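Local coordinates for hypothetical protein (Legionella pneumophila subsp. pneumophila, PDB 4JX2) that is of unknown function but is a putative secreted protein of the DUF5624 family, combining many helices with one small mixed beta sheet, at residues His255-Ile260 with Thr293-Ile298; Pro300-Lys305 with Tyr318-Asn323; Asn84-Ile89 with Lys97-Met102. All coordinates share one frame; numbering follows the deposited sequence.

Interaction 1 (His255-Ile260 with Thr293-Ile298); sequences HAKVII and TDRIYI
Ile260 reaches across to Ile296 and Ile298, and these three, with Val258, form the apolar centre of a parallel strand pair. Strands 257-260 and 296-298 are the two strands of a beta-alpha-beta unit whose intervening helix, 279-286, packs on this isoleucine-valine face through Val280 and Val283. The end of Ile260 does the touching: its CD1 lies 3.7 Å from CG2 of Ile296, the branch that stands anti to the backbone N of that residue. One step on, CB of Ile260 rests 4.0 Å from CG1 of Ile298.

Ile259 and Tyr297 point to the other face, where helix 315-339 lies; there the Tyr297 ring meets Trp326 edge-to-face, its hydroxyl bonds to Arg333 and His330, and Pro380 of the second subunit packs on it.

Between the two faces runs a parallel ladder. Tyr297 N donates to Val258 O, and Ile260 N donates to Tyr297 O. Val258 N reaches Arg295 O at 3.2 Å.

At the polar edge the ladder passes from main chain to side chain. Arg295 bends at chi3 (65°), turning its guanidinium toward the residues that lead into the neighbouring strand. There it grips two successive carbonyls before Lys257. NH2 makes a weak bond to His255 O, 3.0 Å away and bent to 131°. The same NH2 also bonds weakly to Ala256 O at 3.3 Å, so that oxygen receives two N-H groups. The straighter grip on it is from NE of Arg295 to Ala256 O, 2.9 Å long, with the oxygen at the edge of the guanidinium and in its plane.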
loop_
_atom_site.group_PDB
_atom_site.type_symbol
_atom_site.label_atom_id
_atom_site.label_comp_id
_atom_site.label_asym_id
_atom_site.label_seq_id
_atom_site.Cartn_x
_atom_site.Cartn_y
_atom_site.Cartn_z
ATOM N N HIS A 255 2.209 11.199 -22.066
ATOM C CA HIS A 255 1.436 12.142 -21.263
ATOM C C HIS A 255 0.267 11.516 -20.515
ATOM O O HIS A 255 -0.474 12.239 -19.842
ATOM C CB HIS A 255 0.931 13.293 -22.128
ATOM C CG HIS A 255 2.044 14.152 -22.606
ATOM N ND1 HIS A 255 2.360 14.230 -23.943
ATOM C CD2 HIS A 255 2.933 14.885 -21.896
ATOM C CE1 HIS A 255 3.397 15.044 -24.017
ATOM N NE2 HIS A 255 3.780 15.460 -22.806
ATOM N N ALA A 256 0.132 10.182 -20.580
ATOM C CA ALA A 256 -0.908 9.423 -19.874
ATOM C C ALA A 256 -0.732 9.561 -18.349
ATOM O O ALA A 256 0.374 9.782 -17.862
ATOM C CB ALA A 256 -0.874 7.959 -20.293
ATOM N N LYS A 257 -1.844 9.501 -17.619
ATOM C CA LYS A 257 -1.893 9.621 -16.172
ATOM C C LYS A 257 -2.534 8.335 -15.645
ATOM O O LYS A 257 -3.734 8.160 -15.823
ATOM C CB LYS A 257 -2.688 10.893 -15.794
ATOM C CG LYS A 257 -2.040 12.174 -16.309
ATOM C CD LYS A 257 -2.962 13.371 -16.292
ATOM C CE LYS A 257 -2.183 14.644 -16.532
ATOM N NZ LYS A 257 -3.073 15.824 -16.653
ATOM N N VAL A 258 -1.730 7.396 -15.080
ATOM C CA VAL A 258 -2.232 6.086 -14.639
ATOM C C VAL A 258 -2.409 6.050 -13.119
ATOM O O VAL A 258 -1.479 6.362 -12.361
ATOM C CB VAL A 258 -1.374 4.895 -15.155
ATOM C CG1 VAL A 258 -2.004 3.563 -14.802
ATOM C CG2 VAL A 258 -1.191 4.980 -16.667
ATOM N N ILE A 259 -3.638 5.669 -12.695
ATOM C CA ILE A 259 -4.062 5.498 -11.306
ATOM C C ILE A 259 -4.477 4.047 -11.131
ATOM O O ILE A 259 -5.342 3.550 -11.870
ATOM C CB ILE A 259 -5.194 6.488 -10.900
ATOM C CG1 ILE A 259 -4.640 7.921 -10.750
ATOM C CG2 ILE A 259 -5.952 6.011 -9.627
ATOM C CD1 ILE A 259 -5.689 8.972 -10.698
ATOM N N ILE A 260 -3.852 3.372 -10.157
ATOM C CA ILE A 260 -4.159 1.983 -9.827
ATOM C C ILE A 260 -4.727 1.920 -8.401
ATOM O O ILE A 260 -4.031 2.223 -7.435
ATOM C CB ILE A 260 -2.942 1.041 -10.026
ATOM C CG1 ILE A 260 -2.477 1.045 -11.517
ATOM C CG2 ILE A 260 -3.275 -0.371 -9.522
ATOM C CD1 ILE A 260 -1.149 0.428 -11.817
ATOM N N THR A 293 7.426 5.175 -15.837
ATOM C CA THR A 293 6.903 4.438 -14.690
ATOM C C THR A 293 6.520 5.379 -13.530
ATOM O O THR A 293 5.609 5.044 -12.779
ATOM C CB THR A 293 7.884 3.350 -14.267
ATOM O OG1 THR A 293 9.143 3.957 -13.987
ATOM C CG2 THR A 293 8.064 2.291 -15.351
ATOM N N ASP A 294 7.143 6.561 -13.421
ATOM C CA ASP A 294 6.814 7.533 -12.359
ATOM C C ASP A 294 5.447 8.208 -12.591
ATOM O O ASP A 294 4.995 8.961 -11.736
ATOM C CB ASP A 294 7.913 8.606 -12.228
ATOM C CG ASP A 294 8.076 9.430 -13.494
ATOM O OD1 ASP A 294 7.327 10.424 -13.658
ATOM O OD2 ASP A 294 8.917 9.050 -14.348
ATOM N N ARG A 295 4.819 7.974 -13.761
ATOM C CA ARG A 295 3.508 8.519 -14.123
ATOM C C ARG A 295 2.383 7.534 -13.731
ATOM O O ARG A 295 1.198 7.832 -13.947
ATOM C CB ARG A 295 3.478 8.850 -15.619
ATOM C CG ARG A 295 4.447 9.976 -15.977
ATOM C CD ARG A 295 4.281 10.473 -17.388
ATOM N NE ARG A 295 2.972 11.096 -17.595
ATOM C CZ ARG A 295 2.711 12.380 -17.387
ATOM N NH1 ARG A 295 3.666 13.202 -16.969
ATOM N NH2 ARG A 295 1.493 12.858 -17.600
ATOM N N ILE A 296 2.771 6.383 -13.114
ATOM C CA ILE A 296 1.913 5.301 -12.630
ATOM C C ILE A 296 1.870 5.350 -11.110
ATOM O O ILE A 296 2.884 5.085 -10.464
ATOM C CB ILE A 296 2.409 3.917 -13.143
ATOM C CG1 ILE A 296 2.498 3.874 -14.687
ATOM C CG2 ILE A 296 1.527 2.791 -12.600
ATOM C CD1 ILE A 296 3.468 2.889 -15.234
ATOM N N TYR A 297 0.700 5.680 -10.530
ATOM C CA TYR A 297 0.572 5.778 -9.073
ATOM C C TYR A 297 -0.435 4.778 -8.554
ATOM O O TYR A 297 -1.533 4.675 -9.100
ATOM C CB TYR A 297 0.186 7.217 -8.639
ATOM C CG TYR A 297 1.256 8.250 -8.948
ATOM C CD1 TYR A 297 2.418 8.330 -8.183
ATOM C CD2 TYR A 297 1.122 9.124 -10.023
ATOM C CE1 TYR A 297 3.419 9.252 -8.480
ATOM C CE2 TYR A 297 2.120 10.047 -10.333
ATOM C CZ TYR A 297 3.256 10.118 -9.549
ATOM O OH TYR A 297 4.248 11.012 -9.867
ATOM N N ILE A 298 -0.040 4.010 -7.519
ATOM C CA ILE A 298 -0.930 3.074 -6.848
ATOM C C ILE A 298 -1.493 3.860 -5.685
ATOM O O ILE A 298 -0.744 4.198 -4.769
ATOM C CB ILE A 298 -0.265 1.733 -6.447
ATOM C CG1 ILE A 298 0.331 1.026 -7.699
ATOM C CG2 ILE A 298 -1.295 0.828 -5.712
ATOM C CD1 ILE A 298 1.144 -0.096 -7.426
#

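Interaction 2 (Pro300-Lys305 with Tyr318-Asn323); sequences PYAAVK and YNYYNN
Lys305 passes the hydroxyl end of Tyr321 and crosses the face of Tyr320, its neighbour on helix 315-339. Its CB sits 3.6 Å from the hydroxyl oxygen of Tyr321, and CG moves on to Tyr320, 3.6 Å from CD2. A bend at chi2 (-68°) then carries the chain across the ring of Tyr320 at about a right angle. CD passes 4.2 Å from Tyr320 CD2 on the way. CE lies over the face, 3.7 Å from the ring centroid in a CH-pi contact, and NZ rises farther along almost the same normal, 4.8 Å from the centroid, as a cation-pi partner. NZ also bonds to a pentaethylene glycol, probably from the crystallisation liquor.

Beneath, the two phenols hold the backbone of the loop. Ala303 N donates straight to Tyr320 OH, 2.8 Å away and at the ring edge. Tyr321 OH works both ways: it donates to Ala303 O at 2.6 Å and accepts from Lys305 N, bridging two loop residues. Tyr320 CD2 lies over the centre of the Tyr321 ring.

Tyrosine hydroxyls bonded to main-chain groups thus tie the loop leaving strand 296-298 to the helix that follows it, a beta-loop-alpha connection pinned from the helix side.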
loop_
_atom_site.group_PDB
_atom_site.type_symbol
_atom_site.label_atom_id
_atom_site.label_comp_id
_atom_site.label_asym_id
_atom_site.label_seq_id
_atom_site.Cartn_x
_atom_site.Cartn_y
_atom_site.Cartn_z
ATOM N N PRO A 300 -4.277 3.353 -3.139
ATOM C CA PRO A 300 -5.340 2.515 -2.554
ATOM C C PRO A 300 -6.433 3.271 -1.780
ATOM O O PRO A 300 -7.544 2.748 -1.625
ATOM C CB PRO A 300 -4.567 1.566 -1.639
ATOM C CG PRO A 300 -3.206 1.488 -2.258
ATOM C CD PRO A 300 -2.957 2.921 -2.644
ATOM N N TYR A 301 -6.152 4.506 -1.363
ATOM C CA TYR A 301 -7.129 5.254 -0.595
ATOM C C TYR A 301 -7.860 6.301 -1.444
ATOM O O TYR A 301 -8.657 7.071 -0.907
ATOM C CB TYR A 301 -6.486 5.850 0.660
ATOM C CG TYR A 301 -5.918 4.786 1.579
ATOM C CD1 TYR A 301 -6.737 3.797 2.133
ATOM C CD2 TYR A 301 -4.562 4.759 1.892
ATOM C CE1 TYR A 301 -6.214 2.800 2.957
ATOM C CE2 TYR A 301 -4.040 3.800 2.759
ATOM C CZ TYR A 301 -4.863 2.807 3.272
ATOM O OH TYR A 301 -4.329 1.859 4.121
ATOM N N ALA A 302 -7.676 6.265 -2.772
ATOM C CA ALA A 302 -8.427 7.151 -3.638
ATOM C C ALA A 302 -9.901 6.775 -3.568
ATOM O O ALA A 302 -10.237 5.580 -3.516
ATOM C CB ALA A 302 -7.930 7.042 -5.066
ATOM N N ALA A 303 -10.776 7.791 -3.523
ATOM C CA ALA A 303 -12.215 7.587 -3.502
ATOM C C ALA A 303 -12.738 7.052 -4.847
ATOM O O ALA A 303 -12.176 7.351 -5.904
ATOM C CB ALA A 303 -12.896 8.898 -3.191
ATOM N N VAL A 304 -13.828 6.284 -4.795
ATOM C CA VAL A 304 -14.583 5.808 -5.956
ATOM C C VAL A 304 -15.712 6.867 -6.127
ATOM O O VAL A 304 -16.669 6.903 -5.356
ATOM C CB VAL A 304 -15.076 4.355 -5.755
ATOM C CG1 VAL A 304 -15.897 3.883 -6.942
ATOM C CG2 VAL A 304 -13.900 3.418 -5.501
ATOM N N LYS A 305 -15.511 7.809 -7.041
ATOM C CA LYS A 305 -16.419 8.941 -7.245
ATOM C C LYS A 305 -17.774 8.547 -7.931
ATOM O O LYS A 305 -17.839 7.544 -8.655
ATOM C CB LYS A 305 -15.695 10.043 -8.032
ATOM C CG LYS A 305 -14.682 10.796 -7.192
ATOM C CD LYS A 305 -15.374 11.616 -6.140
ATOM C CE LYS A 305 -14.478 11.947 -4.998
ATOM N NZ LYS A 305 -15.253 12.653 -3.966
ATOM N N TYR A 318 -13.648 14.710 -12.154
ATOM C CA TYR A 318 -12.487 14.740 -13.032
ATOM C C TYR A 318 -11.312 15.434 -12.305
ATOM O O TYR A 318 -10.214 14.867 -12.247
ATOM C CB TYR A 318 -12.801 15.427 -14.379
ATOM C CG TYR A 318 -11.601 15.536 -15.305
ATOM C CD1 TYR A 318 -11.211 14.463 -16.105
ATOM C CD2 TYR A 318 -10.856 16.709 -15.376
ATOM C CE1 TYR A 318 -10.106 14.557 -16.954
ATOM C CE2 TYR A 318 -9.745 16.813 -16.216
ATOM C CZ TYR A 318 -9.373 15.736 -17.006
ATOM O OH TYR A 318 -8.276 15.838 -17.836
ATOM N N ASN A 319 -11.562 16.630 -11.718
ATOM C CA ASN A 319 -10.538 17.385 -10.990
ATOM C C ASN A 319 -10.004 16.554 -9.825
ATOM O O ASN A 319 -8.819 16.654 -9.494
ATOM C CB ASN A 319 -11.072 18.756 -10.510
ATOM C CG ASN A 319 -11.409 19.724 -11.637
ATOM O OD1 ASN A 319 -10.999 19.564 -12.797
ATOM N ND2 ASN A 319 -12.185 20.750 -11.330
ATOM N N TYR A 320 -10.865 15.692 -9.245
ATOM C CA TYR A 320 -10.473 14.824 -8.148
ATOM C C TYR A 320 -9.381 13.839 -8.596
ATOM O O TYR A 320 -8.322 13.801 -7.985
ATOM C CB TYR A 320 -11.679 14.075 -7.532
ATOM C CG TYR A 320 -11.253 13.094 -6.465
ATOM C CD1 TYR A 320 -10.768 13.538 -5.233
ATOM C CD2 TYR A 320 -11.223 11.726 -6.721
ATOM C CE1 TYR A 320 -10.309 12.641 -4.270
ATOM C CE2 TYR A 320 -10.782 10.818 -5.758
ATOM C CZ TYR A 320 -10.322 11.281 -4.537
ATOM O OH TYR A 320 -9.845 10.388 -3.612
ATOM N N TYR A 321 -9.633 13.057 -9.642
ATOM C CA TYR A 321 -8.677 12.048 -10.099
ATOM C C TYR A 321 -7.436 12.669 -10.755
ATOM O O TYR A 321 -6.314 12.247 -10.472
ATOM C CB TYR A 321 -9.361 11.041 -11.059
ATOM C CG TYR A 321 -10.324 10.122 -10.343
ATOM C CD1 TYR A 321 -9.880 9.249 -9.350
ATOM C CD2 TYR A 321 -11.684 10.149 -10.628
ATOM C CE1 TYR A 321 -10.768 8.428 -8.660
ATOM C CE2 TYR A 321 -12.578 9.308 -9.964
ATOM C CZ TYR A 321 -12.114 8.448 -8.982
ATOM O OH TYR A 321 -12.992 7.617 -8.330
ATOM N N ASN A 322 -7.646 13.669 -11.602
ATOM C CA ASN A 322 -6.611 14.323 -12.374
ATOM C C ASN A 322 -5.683 15.172 -11.502
ATOM O O ASN A 322 -4.467 15.049 -11.641
ATOM C CB ASN A 322 -7.271 15.177 -13.468
ATOM C CG ASN A 322 -6.333 15.871 -14.405
ATOM O OD1 ASN A 322 -5.490 15.256 -15.050
ATOM N ND2 ASN A 322 -6.499 17.176 -14.536
ATOM N N ASN A 323 -6.244 16.037 -10.623
ATOM C CA ASN A 323 -5.460 16.968 -9.811
ATOM C C ASN A 323 -5.265 16.523 -8.354
ATOM O O ASN A 323 -4.131 16.518 -7.885
ATOM C CB ASN A 323 -6.091 18.360 -9.840
ATOM C CG ASN A 323 -6.225 18.966 -11.218
ATOM O OD1 ASN A 323 -7.328 19.149 -11.736
ATOM N ND2 ASN A 323 -5.109 19.304 -11.839
#

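Interaction 3 (Asn84-Ile89 with Lys97-Met102); sequences NSTLYI and KLKQLM
Ile89 faces two residues at once, Lys97 and Leu98, which makes a classic beta bulge in this antiparallel hairpin of strands 86-90 and 96-101. Its carbonyl oxygen takes a good bond from Lys97 N at 2.8 Å and a weak one from Leu98 N at 3.4 Å. Its amide gives its own bond to Leu98 O.

Past the bulge the pairing is regular. Leu87 and Gln100 form a hydrogen-bonded pair, bonded in both directions, while Tyr88-Lys99 and Thr86-Leu101 are non-hydrogen-bonded pairs. The ladder ends where Met102, a selenomethionine, donates its N to Ser85 O.

The two faces differ. On one, Leu87 CD2 meets Leu98 CD2 at 3.9 Å, Ile89 CD1 lies against Leu98 CB, and Leu87 CB approaches CG of Met102. Helix 223-247 covers this face, Leu242 packing on Leu87 and Met102 and Ile246 on Ile89.

On the other, Tyr88 and Lys99 run side by side and point the same way. With its CG anti to the backbone N (chi1 177°), Lys99 brings CD to 3.7 Å from Tyr88 CE2, oblique to the ring. Thr86 CG2, from the same strand as Tyr88, lies over one face of the ring, toward its rim, 3.5 Å above the plane. It also touches Lys99 CG, so the threonine methyl fills the angle between ring and lysine. Farther along, Thr86 OG1 lies close to Leu101 CD2.

A water at the ring edge joins Tyr88 OH, 3.2 Å away, and weakly Lys99 NZ, which has a second weak partner in Gly309 O. The chemistry implies a hairpin largely aliphatic toward helix 223-247, with Gln100 as a polar exception, whereas the Tyr88-Lys99 side ends in polar groups, OH and NZ, bridged by a water.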
loop_
_atom_site.group_PDB
_atom_site.type_symbol
_atom_site.label_atom_id
_atom_site.label_comp_id
_atom_site.label_asym_id
_atom_site.label_seq_id
_atom_site.Cartn_x
_atom_site.Cartn_y
_atom_site.Cartn_z
ATOM N N ASN A 84 -11.135 -0.767 -8.691
ATOM C CA ASN A 84 -11.779 -1.995 -8.223
ATOM C C ASN A 84 -11.467 -3.134 -9.190
ATOM O O ASN A 84 -10.371 -3.672 -9.100
ATOM C CB ASN A 84 -13.285 -1.806 -7.995
ATOM C CG ASN A 84 -13.600 -1.053 -6.730
ATOM O OD1 ASN A 84 -12.982 -1.263 -5.682
ATOM N ND2 ASN A 84 -14.604 -0.187 -6.788
ATOM N N SER A 85 -12.374 -3.473 -10.144
ATOM C CA SER A 85 -12.105 -4.535 -11.130
ATOM C C SER A 85 -12.082 -3.987 -12.573
ATOM O O SER A 85 -11.680 -4.698 -13.496
ATOM C CB SER A 85 -13.146 -5.646 -11.014
ATOM O OG SER A 85 -13.162 -6.214 -9.717
ATOM N N THR A 86 -12.514 -2.727 -12.764
ATOM C CA THR A 86 -12.661 -2.132 -14.081
ATOM C C THR A 86 -11.560 -1.144 -14.434
ATOM O O THR A 86 -11.071 -0.415 -13.576
ATOM C CB THR A 86 -14.034 -1.420 -14.137
ATOM O OG1 THR A 86 -15.049 -2.327 -13.717
ATOM C CG2 THR A 86 -14.387 -0.864 -15.526
ATOM N N LEU A 87 -11.202 -1.112 -15.728
ATOM C CA LEU A 87 -10.345 -0.108 -16.323
ATOM C C LEU A 87 -11.226 0.952 -16.971
ATOM O O LEU A 87 -12.081 0.610 -17.801
ATOM C CB LEU A 87 -9.354 -0.665 -17.359
ATOM C CG LEU A 87 -8.577 0.440 -18.139
ATOM C CD1 LEU A 87 -7.787 1.356 -17.204
ATOM C CD2 LEU A 87 -7.656 -0.144 -19.147
ATOM N N TYR A 88 -11.008 2.236 -16.608
ATOM C CA TYR A 88 -11.688 3.377 -17.230
ATOM C C TYR A 88 -10.662 4.307 -17.862
ATOM O O TYR A 88 -9.669 4.661 -17.217
ATOM C CB TYR A 88 -12.539 4.180 -16.245
ATOM C CG TYR A 88 -13.430 3.370 -15.339
ATOM C CD1 TYR A 88 -12.952 2.860 -14.134
ATOM C CD2 TYR A 88 -14.784 3.202 -15.630
ATOM C CE1 TYR A 88 -13.783 2.155 -13.268
ATOM C CE2 TYR A 88 -15.627 2.495 -14.771
ATOM C CZ TYR A 88 -15.122 1.977 -13.588
ATOM O OH TYR A 88 -15.931 1.252 -12.747
ATOM N N ILE A 89 -10.901 4.715 -19.110
ATOM C CA ILE A 89 -10.076 5.708 -19.785
ATOM C C ILE A 89 -10.989 6.894 -20.103
ATOM O O ILE A 89 -12.044 6.718 -20.726
ATOM C CB ILE A 89 -9.286 5.202 -21.035
ATOM C CG1 ILE A 89 -8.406 3.961 -20.686
ATOM C CG2 ILE A 89 -8.439 6.353 -21.648
ATOM C CD1 ILE A 89 -7.757 3.222 -21.871
ATOM N N LYS A 97 -13.682 6.963 -22.927
ATOM C CA LYS A 97 -13.130 6.404 -24.158
ATOM C C LYS A 97 -13.142 4.883 -24.110
ATOM O O LYS A 97 -13.319 4.238 -25.152
ATOM C CB LYS A 97 -11.704 6.934 -24.429
ATOM C CG LYS A 97 -11.611 8.455 -24.676
ATOM C CD LYS A 97 -12.522 8.991 -25.816
ATOM C CE LYS A 97 -12.206 8.480 -27.214
ATOM N NZ LYS A 97 -13.350 8.673 -28.148
ATOM N N LEU A 98 -12.996 4.315 -22.893
ATOM C CA LEU A 98 -12.957 2.865 -22.654
ATOM C C LEU A 98 -13.416 2.539 -21.229
ATOM O O LEU A 98 -13.080 3.259 -20.290
ATOM C CB LEU A 98 -11.510 2.356 -22.878
ATOM C CG LEU A 98 -11.246 0.851 -22.834
ATOM C CD1 LEU A 98 -10.227 0.455 -23.870
ATOM C CD2 LEU A 98 -10.783 0.395 -21.433
ATOM N N LYS A 99 -14.164 1.433 -21.087
ATOM C CA LYS A 99 -14.639 0.857 -19.828
ATOM C C LYS A 99 -14.553 -0.654 -20.002
ATOM O O LYS A 99 -15.291 -1.217 -20.805
ATOM C CB LYS A 99 -16.054 1.344 -19.457
ATOM C CG LYS A 99 -16.620 0.717 -18.182
ATOM C CD LYS A 99 -17.799 1.527 -17.638
ATOM C CE LYS A 99 -19.112 0.792 -17.702
ATOM N NZ LYS A 99 -20.212 1.561 -17.051
ATOM N N GLN A 100 -13.610 -1.300 -19.296
ATOM C CA GLN A 100 -13.396 -2.742 -19.410
ATOM C C GLN A 100 -13.107 -3.396 -18.053
ATOM O O GLN A 100 -12.259 -2.918 -17.320
ATOM C CB GLN A 100 -12.223 -3.001 -20.386
ATOM C CG GLN A 100 -11.845 -4.467 -20.612
ATOM C CD GLN A 100 -12.733 -5.225 -21.559
ATOM O OE1 GLN A 100 -13.483 -4.650 -22.347
ATOM N NE2 GLN A 100 -12.620 -6.542 -21.543
ATOM N N LEU A 101 -13.731 -4.548 -17.782
ATOM C CA LEU A 101 -13.466 -5.340 -16.592
ATOM C C LEU A 101 -12.167 -6.161 -16.765
ATOM O O LEU A 101 -12.030 -6.924 -17.725
ATOM C CB LEU A 101 -14.655 -6.247 -16.295
ATOM C CG LEU A 101 -15.757 -5.584 -15.489
ATOM C CD1 LEU A 101 -17.081 -6.195 -15.798
ATOM C CD2 LEU A 101 -15.449 -5.640 -14.001
HETATM N N MSE A 102 -11.215 -5.993 -15.829
HETATM C CA MSE A 102 -9.906 -6.656 -15.854
HETATM C C MSE A 102 -9.943 -8.041 -15.162
HETATM O O MSE A 102 -8.989 -8.823 -15.246
HETATM C CB MSE A 102 -8.833 -5.726 -15.243
HETATM C CG MSE A 102 -8.471 -4.571 -16.157
HETATM SE SE MSE A 102 -7.701 -5.186 -17.884
HETATM C CE MSE A 102 -9.221 -5.479 -18.933
HETATM O O HOH W 1 -18.752 0.579 -14.190
#

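How the interactions relate
Interactions 3, 1 and 2 follow one another along the chain, with centres 13 to 15 Å apart. Interactions 3 and 1 take opposite ends of one mixed sheet, ordered 96-101, 86-90, 79-84, 257-262, 296-298; strand 79-84 lies between them, and their nearest atoms stay about 6 Å apart. Interaction 2 follows directly, as the chain leaves edge strand 296-298 and enters helix 315-339. It touches both others: Asn322 OD1 is 3.0 Å from Lys257 NZ, a probable hydrogen bond, and Val304 CG2 packs 3.9 Å from Asn84 ND2. Its helix thus meets strand 257-262 and its loop the end of strand 79-84, both inner strands. Interactions 1 and 2 also reach the second subunit.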